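O-methyltransferase family 2 (Planctopirus limnophila, PDB 5I2H) probably transfers methyl groups from S-adenosyl-L-methionine to hydroxyl groups of small molecules, and binds the flavone apigenin in this crystal. Local coordinates at residues L201-G206 / D264-S269. Sequence-based numbering, arbitrary orientation. Where two conformers were deposited one is given.
Sequences LDVAGG and DDILLS
L201 and D202 pair in parallel with I266 and L267, joining strands 201-203 and 265-269 through three backbone hydrogen bonds. L201 N donates to D265 O at 2.8 Å, L267 N to L201 O, and V203 N to L267 O at 3.1 Å. The last bond is the least straight, at 158°. Beyond it the strands separate, and a water takes over: it accepts from S269 N and lies within hydrogen-bonding distance of D202 OD1 and V203 O. A second water links A204 O to S269 O.

L201, V203, I266 and L268 meet on one face of the sheet. L201 and I266 run side by side, with L201 CD2 4.0 Å from I266 CG1. I266 keeps CG2 anti to its backbone N, and this branch reaches V203 CG2 at 3.9 Å. I266 therefore touches L201 with its CG1 branch and V203 with CG2. Replacing it with an alanine would probably open a gap beside L201 CD2 and V203 CG2. L268 CD2 packs against V203 CB at 3.7 Å.

D202 and L267 share the other face. The D202 carboxylate lies alongside the L267 side chain, with OD2 3.9 Å from CD2. OD2 is also hydrogen-bonded to T211 of helix 209-217, which holds that oxygen; D202 OD1 lies near the first water. D265 turns its carboxylate away from the first strand, to salt bridges with R198 and R296.

The two strands are central neighbours in the 3-2-1-4-5-7-6 sheet of a Rossmann-like class I methyltransferase. The first strand runs into the glycine-rich turn A204-G206, which in relatives belongs to the S-adenosyl-L-methionine site.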
loop_
_atom_site.group_PDB
_atom_site.type_symbol
_atom_site.label_atom_id
_atom_site.label_comp_id
_atom_site.label_asym_id
_atom_site.label_seq_id
_atom_site.Cartn_x
_atom_site.Cartn_y
_atom_site.Cartn_z
ATOM N N LEU A 201 -11.389 34.392 -5.404
ATOM C CA LEU A 201 -10.121 34.479 -4.675
ATOM C C LEU A 201 -9.687 33.096 -4.224
ATOM O O LEU A 201 -10.431 32.403 -3.518
ATOM C CB LEU A 201 -10.260 35.387 -3.443
ATOM C CG LEU A 201 -9.120 35.401 -2.411
ATOM C CD1 LEU A 201 -7.808 35.933 -3.001
ATOM C CD2 LEU A 201 -9.528 36.209 -1.149
ATOM N N ASP A 202 -8.466 32.723 -4.571
ATOM C CA ASP A 202 -7.932 31.372 -4.375
ATOM C C ASP A 202 -6.836 31.538 -3.334
ATOM O O ASP A 202 -5.758 32.044 -3.647
ATOM C CB ASP A 202 -7.424 30.861 -5.725
ATOM C CG ASP A 202 -7.129 29.393 -5.756
ATOM O OD1 ASP A 202 -6.899 28.802 -4.690
ATOM O OD2 ASP A 202 -7.081 28.830 -6.898
ATOM N N VAL A 203 -7.129 31.173 -2.087
ATOM C CA VAL A 203 -6.208 31.393 -0.974
ATOM C C VAL A 203 -5.293 30.186 -0.833
ATOM O O VAL A 203 -5.771 29.053 -0.679
ATOM C CB VAL A 203 -6.980 31.676 0.327
ATOM C CG1 VAL A 203 -6.002 31.768 1.565
ATOM C CG2 VAL A 203 -7.753 32.991 0.164
ATOM N N ALA A 204 -3.973 30.402 -0.919
ATOM C CA ALA A 204 -2.982 29.352 -0.662
ATOM C C ALA A 204 -3.188 28.167 -1.601
ATOM O O ALA A 204 -2.904 27.021 -1.252
ATOM C CB ALA A 204 -3.016 28.911 0.810
ATOM N N GLY A 205 -3.720 28.468 -2.783
ATOM C CA GLY A 205 -4.011 27.507 -3.825
ATOM C C GLY A 205 -3.094 27.694 -5.011
ATOM O O GLY A 205 -3.453 27.366 -6.141
ATOM N N GLY A 206 -1.899 28.225 -4.746
ATOM C CA GLY A 206 -0.837 28.290 -5.723
ATOM C C GLY A 206 -0.709 27.120 -6.681
ATOM O O GLY A 206 -0.936 25.960 -6.323
ATOM N N ASP A 264 -16.060 37.696 -4.395
ATOM C CA ASP A 264 -17.375 37.080 -4.244
ATOM C C ASP A 264 -17.264 35.658 -3.695
ATOM O O ASP A 264 -18.038 35.260 -2.826
ATOM C CB ASP A 264 -18.092 37.043 -5.593
ATOM C CG ASP A 264 -18.416 38.439 -6.121
ATOM O OD1 ASP A 264 -19.297 39.119 -5.534
ATOM O OD2 ASP A 264 -17.804 38.863 -7.111
ATOM N N ASP A 265 -16.336 34.874 -4.231
ATOM C CA ASP A 265 -16.106 33.483 -3.838
ATOM C C ASP A 265 -14.686 33.360 -3.326
ATOM O O ASP A 265 -13.766 33.930 -3.930
ATOM C CB ASP A 265 -16.258 32.526 -5.017
ATOM C CG ASP A 265 -17.698 32.459 -5.534
ATOM O OD1 ASP A 265 -18.620 32.572 -4.712
ATOM O OD2 ASP A 265 -17.891 32.304 -6.748
ATOM N N ILE A 266 -14.496 32.583 -2.257
ATOM C CA ILE A 266 -13.163 32.288 -1.744
ATOM C C ILE A 266 -12.976 30.778 -1.752
ATOM O O ILE A 266 -13.799 30.044 -1.189
ATOM C CB ILE A 266 -12.950 32.872 -0.340
ATOM C CG1 ILE A 266 -13.015 34.396 -0.445
ATOM C CG2 ILE A 266 -11.611 32.404 0.214
ATOM C CD1 ILE A 266 -12.963 35.091 0.897
ATOM N N LEU A 267 -11.911 30.315 -2.409
ATOM C CA LEU A 267 -11.595 28.894 -2.547
ATOM C C LEU A 267 -10.451 28.515 -1.598
ATOM O O LEU A 267 -9.385 29.166 -1.581
ATOM C CB LEU A 267 -11.213 28.590 -4.002
ATOM C CG LEU A 267 -10.731 27.158 -4.289
ATOM C CD1 LEU A 267 -11.848 26.141 -3.943
ATOM C CD2 LEU A 267 -10.274 26.997 -5.746
ATOM N N LEU A 268 -10.672 27.467 -0.827
ATOM C CA LEU A 268 -9.657 26.815 0.007
ATOM C C LEU A 268 -9.568 25.390 -0.524
ATOM O O LEU A 268 -10.363 24.527 -0.126
ATOM C CB LEU A 268 -10.051 26.796 1.486
ATOM C CG LEU A 268 -10.228 28.193 2.112
ATOM C CD1 LEU A 268 -10.785 28.151 3.534
ATOM C CD2 LEU A 268 -8.918 28.999 2.011
ATOM N N SER A 269 -8.609 25.123 -1.407
ATOM C CA SER A 269 -8.518 23.825 -2.067
ATOM C C SER A 269 -7.286 23.125 -1.521
ATOM O O SER A 269 -6.174 23.595 -1.740
ATOM C CB SER A 269 -8.444 23.998 -3.592
ATOM O OG SER A 269 -8.284 22.724 -4.215
HETATM O O HOH W 1 -7.017 27.268 -2.424
HETATM O O HOH W 2 -3.246 24.032 -1.937
#